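Local coordinates for protein tryptophan halogenase superfamily (Brevundimonas sp. BAL3, PDB 6FRL) that is a flavin-dependent halogenase that prefers bromination over chlorination, probably using reduced flavin to activate halide for attack on an aromatic substrate, at residues V15-G20 and K227-G232; A126-P131 and E482-I487; Y135-A140 and S159-A164; K366-D371 and D380-Q385. All coordinates share one frame; numbering follows the deposited sequence.

Contact 1: residues V15-G20 and K227-G232; sequences VIVGGG and KGLVIG
With CG1 of V17 anti to the backbone N (chi1 179°), the two methyls of this valine are splayed apart, CG1 to L229 and CG2 to V230. The side chain of V230 has much the same rotation (chi1 -167°), which puts its CG2 on the side of V17. The resulting touches are loose: V17 CG2 stands 4.3 Å from V230 CG2, and V17 CG1 stands 4.4 Å from L229 CD2. No polar atom takes part between the segments. V17 is the last residue of strand 13-17, a parallel strand that pairs with 219-222 and 40-45, and the glycines that follow it, G18 and G20, fit the GxGxxG pattern of a Rossmann-type dinucleotide-binding fold, consistent with a flavin enzyme. At G18 the positive phi of 114° would press any CB against the preceding carbonyl. Opposite V17, helix 229-234 starts behind its N-cap, G228, and its first turn is held from outside: S224 OG accepts from L229 N, and D222 OD2 accepts from both V230 N and I231 N. Residues of other strands close round these side chains, I192 touching V17 and L229, L207 touching V17, and C337 touching V230.

Contact 2: residues A126-P131 and E482-I487; sequences AGDAAP and EMRANI
D128 and A130 meet R484 where the loop that follows helix 116-125 passes a helix from far along the chain. The chain leaves that helix at A126 and turns through G127. D128 comes next, and its two carboxylate oxygens do different work. OD1 folds back on its own loop and accepts from A130 N at 2.9 Å, an Asx turn with a fairly straight N-H...O angle of 165°, the donor arriving on the anti side and somewhat out of the carboxylate plane. OD2 faces R484 NH1 at 4.1 Å, but it lies well out of the guanidinium plane and no N-H points at it, so any attraction is probably electrostatic only and this is not a salt bridge; NH1 has its hydrogen bond with Y135 OH. An alanine in place of D128 would probably leave A130 N without its turn acceptor and the guanidinium of R484 without its nearby negative charge. Past A129, the methyl of A130 rests on the arginine's aliphatic chain, CB lying 3.8 Å from R484 CD. R484 leaves its helix with CG anti to the backbone N (chi1 -169°), and a bend at chi3 turns the guanidinium aside beyond CD. The contact lies at the surface: helix 473-492 carries R484, helix 116-125 lends Q123, which touches D128, and W120, whose NE1 donates to A130 O, and Y135 packs against A130 ahead of helix 137-143.

Contact 3: residues Y135-A140 and S159-A164; sequences YSLGAA and SVFDWA
L137 and G138 against F161 make a buried, apolar contact in which the first turn of helix 137-143 lies on the irregular chain leading to strand 164-168. L137 supplies the side-chain part of the contact from the helix. Its CG is anti to the backbone N (chi1 172°), which carries CD2 across to F161, 3.7 Å from CD1 and equally near CE1. The methyl meets the ring obliquely, neither squarely over a face nor at an edge, while on another side it reaches S159 CA at 3.9 Å. The phenylalanine holds its CG between its own backbone N and carbonyl carbon, and with chi1 at 62° the ring's CD1-CE1 side comes against L137 CD2. Beside this, the backbones run close: G138 and F161 have their CA atoms 5.5 Å apart, and F161 CB sits 4.1 Å from G138 CA. A CB on the glycine would come to about 3.6 Å from F161 CB, a tighter approach than the bare CA makes. One water links the two backbones, donating to V160 O at 3.0 Å and accepting weakly from G138 N. S136 completes the start of the helix as N-cap, its OG accepting from A139 N with a nearly linear N-H...O angle of 169°. Helix 473-492 lies against helix 137-143, with L490 on L137 and with I487 and V491 on A140. At the far end of the loop, D162 forms a salt bridge with R63, W163 packs on M77 of helix 73-79, and A164, where strand 164-168 begins, is hydrogen-bonded through its backbone to K85.

Contact 4: residues K366-D371 and D380-Q385; sequences KALFPD and DEFNDQ
L368 reaches from the end of helix 354-367 across to E381, F382 and Q385 on helix 376-402, so that the contact closes a helix-loop-helix connection. From CB the chain leads to CG, which is anti to the carbonyl carbon (chi1 -58°); neither comes within 4.2 Å of the second helix. Of the two methyls, CD1 does the touching. It lies 3.8 Å from F382 CB and 3.7 Å from F382 N, near the plane of the F382 ring at its edge. E381 CG stands 4.2 Å from L368 CD1, and Q385 NE2 4.4 Å from the same methyl carbon. The bend of E381 at chi2 (62°) turns its carboxylate along the helix. An alanine in place of E381 would probably leave the amide N-H of Q385 without its acceptor and open a gap beside L368 CD1. Across the dimer interface, Q436 of the second subunit packs on L368, and R434 of the second subunit binds F369 O. A long, weak ion pair runs from E381 OE2 to R426 of that subunit. Q385 OE1 is held by R364 NE, while Q385 NE2 lies 2.7 Å from E381 OE1, the bond almost straight at 174° and the oxygen in the plane of the amide.

Contact 1 lies across the chain's centre from contacts 2 and 3, and contact 4 across it from contact 2. Contacts 2 and 3 touch directly, their centres 16 Å apart: besides the bond between R484 and Y135, I487 CD1 packs on Y135 C at 3.4 Å, so helix 473-492 serves both. Contacts 1 and 4 are neighbours, 18 Å apart between centres and about 7 Å between nearest atoms, one in the probable flavin-binding fold and the other at the subunit interface. Contact 3 is about 18 Å from contact 1 and about 17 Å from contact 4 by nearest atoms, whereas contact 2 lies farthest out, its centre 51 Å from that of contact 1.

Contact 1: residues V15-G20 and K227-G232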
loop_
_atom_site.group_PDB
_atom_site.type_symbol
_atom_site.label_atom_id
_atom_site.label_comp_id
_atom_site.label_asym_id
_atom_site.label_seq_id
_atom_site.Cartn_x
_atom_site.Cartn_y
_atom_site.Cartn_z
ATOM N N VAL B 15 -19.905 19.329 -16.827
ATOM C CA VAL B 15 -19.906 19.329 -18.278
ATOM C C VAL B 15 -18.717 18.518 -18.761
ATOM O O VAL B 15 -17.575 18.857 -18.468
ATOM C CB VAL B 15 -19.824 20.769 -18.863
ATOM C CG1 VAL B 15 -19.822 20.740 -20.400
ATOM C CG2 VAL B 15 -20.972 21.630 -18.337
ATOM N N ILE B 16 -18.992 17.476 -19.525
ATOM C CA ILE B 16 -17.973 16.564 -19.964
ATOM C C ILE B 16 -17.752 16.907 -21.420
ATOM O O ILE B 16 -18.675 16.778 -22.233
ATOM C CB ILE B 16 -18.451 15.090 -19.791
ATOM C CG1 ILE B 16 -18.658 14.772 -18.315
ATOM C CG2 ILE B 16 -17.454 14.115 -20.384
ATOM C CD1 ILE B 16 -19.389 13.494 -18.066
ATOM N N VAL B 17 -16.517 17.280 -21.755
ATOM C CA VAL B 17 -16.196 17.748 -23.087
ATOM C C VAL B 17 -15.574 16.628 -23.888
ATOM O O VAL B 17 -14.385 16.397 -23.794
ATOM C CB VAL B 17 -15.247 18.946 -23.013
ATOM C CG1 VAL B 17 -14.871 19.453 -24.400
ATOM C CG2 VAL B 17 -15.829 20.029 -22.112
ATOM N N GLY B 18 -16.393 15.957 -24.705
ATOM C CA GLY B 18 -15.996 14.833 -25.541
ATOM C C GLY B 18 -16.701 13.556 -25.068
ATOM O O GLY B 18 -16.927 13.363 -23.876
ATOM N N GLY B 19 -17.089 12.704 -26.017
ATOM C CA GLY B 19 -17.622 11.377 -25.734
ATOM C C GLY B 19 -16.517 10.344 -25.852
ATOM O O GLY B 19 -15.462 10.495 -25.234
ATOM N N GLY B 20 -16.750 9.321 -26.668
ATOM C CA GLY B 20 -15.898 8.117 -26.693
ATOM C C GLY B 20 -15.902 7.365 -25.369
ATOM O O GLY B 20 -16.854 7.453 -24.584
ATOM N N LYS B 227 -5.451 16.629 -28.188
ATOM C CA LYS B 227 -5.254 18.095 -28.264
ATOM C C LYS B 227 -5.440 18.834 -26.929
ATOM O O LYS B 227 -4.736 19.806 -26.639
ATOM C CB LYS B 227 -6.135 18.736 -29.348
ATOM C CG LYS B 227 -7.629 18.627 -29.074
ATOM C CD LYS B 227 -8.491 18.682 -30.331
ATOM C CE LYS B 227 -9.799 17.920 -30.110
ATOM N NZ LYS B 227 -10.775 18.110 -31.215
ATOM N N GLY B 228 -6.384 18.381 -26.114
ATOM C CA GLY B 228 -6.589 18.964 -24.777
ATOM C C GLY B 228 -7.190 20.342 -24.837
ATOM O O GLY B 228 -6.553 21.319 -24.491
ATOM N N LEU B 229 -8.446 20.388 -25.240
ATOM C CA LEU B 229 -9.169 21.625 -25.591
ATOM C C LEU B 229 -9.328 22.566 -24.420
ATOM O O LEU B 229 -9.292 23.786 -24.596
ATOM C CB LEU B 229 -10.582 21.291 -26.117
ATOM C CG LEU B 229 -11.222 22.323 -27.043
ATOM C CD1 LEU B 229 -10.801 21.932 -28.451
ATOM C CD2 LEU B 229 -12.741 22.402 -26.957
ATOM N N VAL B 230 -9.568 22.011 -23.235
ATOM C CA VAL B 230 -9.736 22.841 -22.052
ATOM C C VAL B 230 -8.469 22.861 -21.184
ATOM O O VAL B 230 -7.977 23.927 -20.845
ATOM C CB VAL B 230 -10.952 22.411 -21.217
ATOM C CG1 VAL B 230 -11.298 23.471 -20.163
ATOM C CG2 VAL B 230 -12.148 22.178 -22.120
ATOM N N ILE B 231 -7.942 21.691 -20.830
ATOM C CA ILE B 231 -6.767 21.612 -19.949
ATOM C C ILE B 231 -5.548 22.265 -20.617
ATOM O O ILE B 231 -4.768 22.942 -19.951
ATOM C CB ILE B 231 -6.468 20.136 -19.504
ATOM C CG1 ILE B 231 -5.549 20.076 -18.269
ATOM C CG2 ILE B 231 -5.900 19.309 -20.637
ATOM C CD1 ILE B 231 -6.169 20.580 -16.976
ATOM N N GLY B 232 -5.423 22.104 -21.935
ATOM C CA GLY B 232 -4.238 22.547 -22.687
ATOM C C GLY B 232 -4.384 23.887 -23.375
ATOM O O GLY B 232 -3.639 24.797 -23.055
#

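Contact 2: residues A126-P131 and E482-I487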
loop_
_atom_site.group_PDB
_atom_site.type_symbol
_atom_site.label_atom_id
_atom_site.label_comp_id
_atom_site.label_asym_id
_atom_site.label_seq_id
_atom_site.Cartn_x
_atom_site.Cartn_y
_atom_site.Cartn_z
ATOM N N ALA B 126 19.306 -26.525 -8.820
ATOM C CA ALA B 126 19.615 -27.956 -8.768
ATOM C C ALA B 126 19.253 -28.783 -10.004
ATOM O O ALA B 126 19.305 -30.007 -9.917
ATOM C CB ALA B 126 18.980 -28.580 -7.529
ATOM N N GLY B 127 18.887 -28.166 -11.133
ATOM C CA GLY B 127 18.791 -28.897 -12.412
ATOM C C GLY B 127 17.424 -29.033 -13.091
ATOM O O GLY B 127 17.348 -29.153 -14.319
ATOM N N ASP B 128 16.345 -29.038 -12.298
ATOM C CA ASP B 128 14.951 -28.927 -12.808
ATOM C C ASP B 128 14.749 -27.766 -13.827
ATOM O O ASP B 128 15.124 -26.608 -13.562
ATOM C CB ASP B 128 13.994 -28.710 -11.627
ATOM C CG ASP B 128 12.540 -28.900 -11.992
ATOM O OD1 ASP B 128 12.165 -28.724 -13.170
ATOM O OD2 ASP B 128 11.769 -29.253 -11.072
ATOM N N ALA B 129 14.126 -28.079 -14.965
ATOM C CA ALA B 129 13.938 -27.112 -16.065
ATOM C C ALA B 129 12.477 -26.605 -16.285
ATOM O O ALA B 129 12.201 -25.949 -17.305
ATOM C CB ALA B 129 14.489 -27.720 -17.352
ATOM N N ALA B 130 11.571 -26.897 -15.333
ATOM C CA ALA B 130 10.152 -26.500 -15.451
ATOM C C ALA B 130 9.956 -24.977 -15.408
ATOM O O ALA B 130 10.346 -24.342 -14.426
ATOM C CB ALA B 130 9.311 -27.141 -14.360
ATOM N N PRO B 131 9.316 -24.400 -16.451
ATOM C CA PRO B 131 9.164 -22.951 -16.473
ATOM C C PRO B 131 8.370 -22.455 -15.267
ATOM O O PRO B 131 7.529 -23.178 -14.720
ATOM C CB PRO B 131 8.351 -22.692 -17.749
ATOM C CG PRO B 131 8.301 -23.983 -18.506
ATOM C CD PRO B 131 8.508 -25.065 -17.495
ATOM N N GLU B 482 3.774 -31.996 -7.686
ATOM C CA GLU B 482 2.344 -32.027 -7.312
ATOM C C GLU B 482 1.558 -30.760 -7.726
ATOM O O GLU B 482 0.453 -30.860 -8.263
ATOM C CB GLU B 482 2.233 -32.288 -5.798
ATOM C CG GLU B 482 0.844 -32.330 -5.166
ATOM C CD GLU B 482 0.898 -32.739 -3.672
ATOM O OE1 GLU B 482 1.947 -33.261 -3.214
ATOM O OE2 GLU B 482 -0.104 -32.542 -2.927
ATOM N N MET B 483 2.127 -29.575 -7.464
ATOM C CA MET B 483 1.548 -28.294 -7.892
ATOM C C MET B 483 1.415 -28.275 -9.407
ATOM O O MET B 483 0.353 -28.008 -9.932
ATOM C CB MET B 483 2.429 -27.124 -7.468
ATOM C CG MET B 483 2.254 -26.717 -6.017
ATOM S SD MET B 483 3.100 -25.179 -5.558
ATOM C CE MET B 483 4.692 -25.787 -5.051
ATOM N N ARG B 484 2.518 -28.567 -10.081
ATOM C CA ARG B 484 2.652 -28.561 -11.531
ATOM C C ARG B 484 1.584 -29.445 -12.187
ATOM O O ARG B 484 0.967 -29.074 -13.177
ATOM C CB ARG B 484 4.090 -29.024 -11.856
ATOM C CG ARG B 484 4.576 -28.877 -13.273
ATOM C CD ARG B 484 6.105 -28.824 -13.359
ATOM N NE ARG B 484 6.777 -30.099 -13.055
ATOM C CZ ARG B 484 7.513 -30.368 -11.975
ATOM N NH1 ARG B 484 7.691 -29.485 -10.981
ATOM N NH2 ARG B 484 8.046 -31.580 -11.857
ATOM N N ALA B 485 1.338 -30.590 -11.573
ATOM C CA ALA B 485 0.310 -31.526 -12.010
ATOM C C ALA B 485 -1.120 -31.057 -11.685
ATOM O O ALA B 485 -1.984 -31.185 -12.542
ATOM C CB ALA B 485 0.566 -32.901 -11.405
ATOM N N ASN B 486 -1.380 -30.536 -10.481
ATOM C CA ASN B 486 -2.730 -30.031 -10.128
ATOM C C ASN B 486 -3.236 -29.025 -11.178
ATOM O O ASN B 486 -4.375 -29.084 -11.648
ATOM C CB ASN B 486 -2.760 -29.340 -8.747
ATOM C CG ASN B 486 -2.599 -30.316 -7.574
ATOM O OD1 ASN B 486 -2.904 -31.506 -7.682
ATOM N ND2 ASN B 486 -2.101 -29.807 -6.435
ATOM N N ILE B 487 -2.361 -28.093 -11.533
ATOM C CA ILE B 487 -2.667 -27.108 -12.580
ATOM C C ILE B 487 -2.892 -27.762 -13.955
ATOM O O ILE B 487 -3.867 -27.451 -14.630
ATOM C CB ILE B 487 -1.591 -25.980 -12.644
ATOM C CG1 ILE B 487 -1.771 -25.057 -11.452
ATOM C CG2 ILE B 487 -1.696 -25.185 -13.950
ATOM C CD1 ILE B 487 -0.657 -24.056 -11.279
#

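Contact 3: residues Y135-A140 and S159-A164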
loop_
_atom_site.group_PDB
_atom_site.type_symbol
_atom_site.label_atom_id
_atom_site.label_comp_id
_atom_site.label_asym_id
_atom_site.label_seq_id
_atom_site.Cartn_x
_atom_site.Cartn_y
_atom_site.Cartn_z
ATOM N N TYR B 135 3.434 -22.983 -12.930
ATOM C CA TYR B 135 2.825 -22.811 -11.610
ATOM C C TYR B 135 1.792 -21.705 -11.527
ATOM O O TYR B 135 1.408 -21.340 -10.429
ATOM C CB TYR B 135 3.896 -22.587 -10.552
ATOM C CG TYR B 135 4.930 -23.665 -10.534
ATOM C CD1 TYR B 135 6.062 -23.569 -11.334
ATOM C CD2 TYR B 135 4.796 -24.785 -9.712
ATOM C CE1 TYR B 135 7.018 -24.567 -11.348
ATOM C CE2 TYR B 135 5.763 -25.797 -9.714
ATOM C CZ TYR B 135 6.871 -25.664 -10.530
ATOM O OH TYR B 135 7.834 -26.630 -10.530
ATOM N N SER B 136 1.345 -21.191 -12.681
ATOM C CA SER B 136 0.226 -20.233 -12.788
ATOM C C SER B 136 -0.925 -20.841 -13.566
ATOM O O SER B 136 -0.785 -21.143 -14.761
ATOM C CB SER B 136 0.663 -18.971 -13.546
ATOM O OG SER B 136 -0.458 -18.138 -13.856
ATOM N N LEU B 137 -2.068 -20.985 -12.911
ATOM C CA LEU B 137 -3.266 -21.517 -13.542
ATOM C C LEU B 137 -3.712 -20.610 -14.671
ATOM O O LEU B 137 -4.076 -21.082 -15.755
ATOM C CB LEU B 137 -4.373 -21.703 -12.515
ATOM C CG LEU B 137 -5.769 -22.080 -12.986
ATOM C CD1 LEU B 137 -5.720 -23.337 -13.838
ATOM C CD2 LEU B 137 -6.692 -22.273 -11.788
ATOM N N GLY B 138 -3.645 -19.303 -14.436
ATOM C CA GLY B 138 -4.038 -18.324 -15.453
ATOM C C GLY B 138 -3.286 -18.544 -16.748
ATOM O O GLY B 138 -3.898 -18.670 -17.838
ATOM N N ALA B 139 -1.959 -18.611 -16.621
ATOM C CA ALA B 139 -1.056 -18.756 -17.761
ATOM C C ALA B 139 -1.259 -20.072 -18.477
ATOM O O ALA B 139 -1.302 -20.107 -19.697
ATOM C CB ALA B 139 0.380 -18.641 -17.309
ATOM N N ALA B 140 -1.378 -21.151 -17.705
ATOM C CA ALA B 140 -1.653 -22.507 -18.240
ATOM C C ALA B 140 -2.981 -22.555 -19.008
ATOM O O ALA B 140 -3.046 -23.133 -20.089
ATOM C CB ALA B 140 -1.642 -23.543 -17.110
ATOM N N SER B 159 -5.504 -21.812 -7.103
ATOM C CA SER B 159 -6.689 -21.738 -7.969
ATOM C C SER B 159 -7.155 -20.299 -8.220
ATOM O O SER B 159 -8.160 -20.107 -8.893
ATOM C CB SER B 159 -7.826 -22.625 -7.413
ATOM O OG SER B 159 -7.876 -22.551 -5.998
ATOM N N VAL B 160 -6.404 -19.307 -7.728
ATOM C CA VAL B 160 -6.797 -17.903 -7.855
ATOM C C VAL B 160 -6.207 -17.310 -9.127
ATOM O O VAL B 160 -4.997 -17.263 -9.290
ATOM C CB VAL B 160 -6.321 -17.035 -6.654
ATOM C CG1 VAL B 160 -6.871 -15.611 -6.768
ATOM C CG2 VAL B 160 -6.772 -17.654 -5.339
ATOM N N PHE B 161 -7.079 -16.855 -10.018
ATOM C CA PHE B 161 -6.694 -16.068 -11.204
ATOM C C PHE B 161 -7.814 -15.058 -11.454
ATOM O O PHE B 161 -8.923 -15.234 -10.922
ATOM C CB PHE B 161 -6.442 -16.957 -12.455
ATOM C CG PHE B 161 -7.652 -17.741 -12.915
ATOM C CD1 PHE B 161 -8.058 -18.876 -12.237
ATOM C CD2 PHE B 161 -8.373 -17.363 -14.043
ATOM C CE1 PHE B 161 -9.157 -19.619 -12.674
ATOM C CE2 PHE B 161 -9.495 -18.091 -14.461
ATOM C CZ PHE B 161 -9.875 -19.226 -13.774
ATOM N N ASP B 162 -7.525 -14.007 -12.229
ATOM C CA ASP B 162 -8.579 -13.098 -12.707
ATOM C C ASP B 162 -8.582 -13.027 -14.246
ATOM O O ASP B 162 -7.755 -13.675 -14.929
ATOM C CB ASP B 162 -8.454 -11.739 -12.005
ATOM C CG ASP B 162 -9.807 -11.000 -11.835
ATOM O OD1 ASP B 162 -10.877 -11.471 -12.311
ATOM O OD2 ASP B 162 -9.762 -9.904 -11.233
ATOM N N TRP B 163 -9.537 -12.291 -14.791
ATOM C CA TRP B 163 -9.712 -12.207 -16.244
ATOM C C TRP B 163 -10.335 -10.885 -16.640
ATOM O O TRP B 163 -10.970 -10.212 -15.819
ATOM C CB TRP B 163 -10.590 -13.359 -16.725
ATOM C CG TRP B 163 -12.054 -13.320 -16.249
ATOM C CD1 TRP B 163 -12.536 -13.633 -15.000
ATOM C CD2 TRP B 163 -13.208 -12.965 -17.046
ATOM N NE1 TRP B 163 -13.908 -13.469 -14.971
ATOM C CE2 TRP B 163 -14.340 -13.076 -16.216
ATOM C CE3 TRP B 163 -13.383 -12.562 -18.373
ATOM C CZ2 TRP B 163 -15.602 -12.809 -16.672
ATOM C CZ3 TRP B 163 -14.670 -12.291 -18.828
ATOM C CH2 TRP B 163 -15.749 -12.417 -17.988
ATOM N N ALA B 164 -10.164 -10.527 -17.904
ATOM C CA ALA B 164 -10.652 -9.241 -18.414
ATOM C C ALA B 164 -11.258 -9.433 -19.800
ATOM O O ALA B 164 -11.532 -10.572 -20.184
ATOM C CB ALA B 164 -9.508 -8.199 -18.426
HETATM O O HOH W 1 -3.094 -18.101 -11.398
#

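Contact 4: residues K366-D371 and D380-Q385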
loop_
_atom_site.group_PDB
_atom_site.type_symbol
_atom_site.label_atom_id
_atom_site.label_comp_id
_atom_site.label_asym_id
_atom_site.label_seq_id
_atom_site.Cartn_x
_atom_site.Cartn_y
_atom_site.Cartn_z
ATOM N N LYS B 366 -14.025 10.923 -7.966
ATOM C CA LYS B 366 -15.022 10.630 -6.920
ATOM C C LYS B 366 -14.458 10.714 -5.487
ATOM O O LYS B 366 -15.051 11.359 -4.625
ATOM C CB LYS B 366 -15.679 9.266 -7.158
ATOM C CG LYS B 366 -16.525 9.225 -8.436
ATOM C CD LYS B 366 -17.417 7.992 -8.531
ATOM C CE LYS B 366 -16.616 6.733 -8.840
ATOM N NZ LYS B 366 -17.487 5.540 -8.708
ATOM N N ALA B 367 -13.309 10.096 -5.237
ATOM C CA ALA B 367 -12.693 10.140 -3.882
ATOM C C ALA B 367 -12.301 11.578 -3.420
ATOM O O ALA B 367 -12.303 11.882 -2.222
ATOM C CB ALA B 367 -11.483 9.190 -3.823
ATOM N N LEU B 368 -11.970 12.440 -4.384
ATOM C CA LEU B 368 -11.571 13.822 -4.118
ATOM C C LEU B 368 -12.541 14.818 -4.733
ATOM O O LEU B 368 -12.154 15.963 -4.961
ATOM C CB LEU B 368 -10.135 14.084 -4.634
ATOM C CG LEU B 368 -9.020 13.203 -4.061
ATOM C CD1 LEU B 368 -7.730 13.316 -4.864
ATOM C CD2 LEU B 368 -8.748 13.541 -2.604
ATOM N N PHE B 369 -13.797 14.425 -4.977
ATOM C CA PHE B 369 -14.787 15.344 -5.607
ATOM C C PHE B 369 -14.843 16.685 -4.891
ATOM O O PHE B 369 -14.940 16.725 -3.670
ATOM C CB PHE B 369 -16.213 14.761 -5.710
ATOM C CG PHE B 369 -17.039 15.372 -6.824
ATOM C CD1 PHE B 369 -16.910 14.919 -8.117
ATOM C CD2 PHE B 369 -17.946 16.395 -6.567
ATOM C CE1 PHE B 369 -17.659 15.466 -9.148
ATOM C CE2 PHE B 369 -18.693 16.956 -7.584
ATOM C CZ PHE B 369 -18.549 16.507 -8.880
ATOM N N PRO B 370 -14.743 17.768 -5.645
ATOM C CA PRO B 370 -14.616 19.069 -5.015
ATOM C C PRO B 370 -15.963 19.767 -4.771
ATOM O O PRO B 370 -17.008 19.277 -5.197
ATOM C CB PRO B 370 -13.839 19.858 -6.083
ATOM C CG PRO B 370 -14.429 19.358 -7.368
ATOM C CD PRO B 370 -14.732 17.881 -7.123
ATOM N N ASP B 371 -15.897 20.904 -4.076
ATOM C CA ASP B 371 -16.917 21.935 -4.129
ATOM C C ASP B 371 -16.397 23.169 -4.932
ATOM O O ASP B 371 -15.292 23.144 -5.527
ATOM C CB ASP B 371 -17.443 22.289 -2.731
ATOM C CG ASP B 371 -16.450 23.061 -1.878
ATOM O OD1 ASP B 371 -15.457 23.678 -2.393
ATOM O OD2 ASP B 371 -16.670 23.023 -0.659
ATOM N N ASP B 380 -3.852 19.409 -5.460
ATOM C CA ASP B 380 -2.463 18.971 -5.280
ATOM C C ASP B 380 -2.370 17.459 -5.100
ATOM O O ASP B 380 -1.564 16.819 -5.762
ATOM C CB ASP B 380 -1.783 19.695 -4.115
ATOM C CG ASP B 380 -1.461 21.165 -4.424
ATOM O OD1 ASP B 380 -1.605 21.654 -5.581
ATOM O OD2 ASP B 380 -1.057 21.843 -3.478
ATOM N N GLU B 381 -3.198 16.895 -4.229
ATOM C CA GLU B 381 -3.247 15.443 -4.051
ATOM C C GLU B 381 -3.633 14.698 -5.343
ATOM O O GLU B 381 -2.980 13.748 -5.704
ATOM C CB GLU B 381 -4.212 15.071 -2.903
ATOM C CG GLU B 381 -4.294 13.581 -2.548
ATOM C CD GLU B 381 -2.969 12.974 -2.055
ATOM O OE1 GLU B 381 -2.888 11.717 -2.090
ATOM O OE2 GLU B 381 -2.009 13.737 -1.710
ATOM N N PHE B 382 -4.692 15.137 -6.028
ATOM C CA PHE B 382 -5.108 14.535 -7.309
ATOM C C PHE B 382 -3.960 14.587 -8.299
ATOM O O PHE B 382 -3.654 13.592 -8.946
ATOM C CB PHE B 382 -6.345 15.240 -7.880
ATOM C CG PHE B 382 -6.931 14.591 -9.126
ATOM C CD1 PHE B 382 -6.341 14.760 -10.379
ATOM C CD2 PHE B 382 -8.120 13.877 -9.060
ATOM C CE1 PHE B 382 -6.898 14.174 -11.515
ATOM C CE2 PHE B 382 -8.680 13.293 -10.204
ATOM C CZ PHE B 382 -8.067 13.442 -11.430
ATOM N N ASN B 383 -3.315 15.734 -8.400
ATOM C CA ASN B 383 -2.221 15.918 -9.367
ATOM C C ASN B 383 -1.036 15.060 -9.038
ATOM O O ASN B 383 -0.435 14.460 -9.951
ATOM C CB ASN B 383 -1.834 17.402 -9.528
ATOM C CG ASN B 383 -2.868 18.180 -10.332
ATOM O OD1 ASN B 383 -3.520 17.619 -11.221
ATOM N ND2 ASN B 383 -3.034 19.483 -10.019
ATOM N N ASP B 384 -0.754 14.939 -7.741
ATOM C CA ASP B 384 0.359 14.116 -7.263
ATOM C C ASP B 384 0.131 12.611 -7.496
ATOM O O ASP B 384 1.001 11.919 -8.012
ATOM C CB ASP B 384 0.679 14.414 -5.783
ATOM C CG ASP B 384 2.001 13.777 -5.347
ATOM O OD1 ASP B 384 3.073 14.159 -5.863
ATOM O OD2 ASP B 384 1.960 12.858 -4.515
ATOM N N GLN B 385 -1.042 12.111 -7.131
ATOM C CA GLN B 385 -1.365 10.696 -7.358
ATOM C C GLN B 385 -1.249 10.376 -8.855
ATOM O O GLN B 385 -0.558 9.432 -9.238
ATOM C CB GLN B 385 -2.781 10.338 -6.841
ATOM C CG GLN B 385 -2.984 10.430 -5.340
ATOM C CD GLN B 385 -4.377 9.979 -4.865
ATOM O OE1 GLN B 385 -5.132 9.298 -5.579
ATOM N NE2 GLN B 385 -4.722 10.363 -3.628
#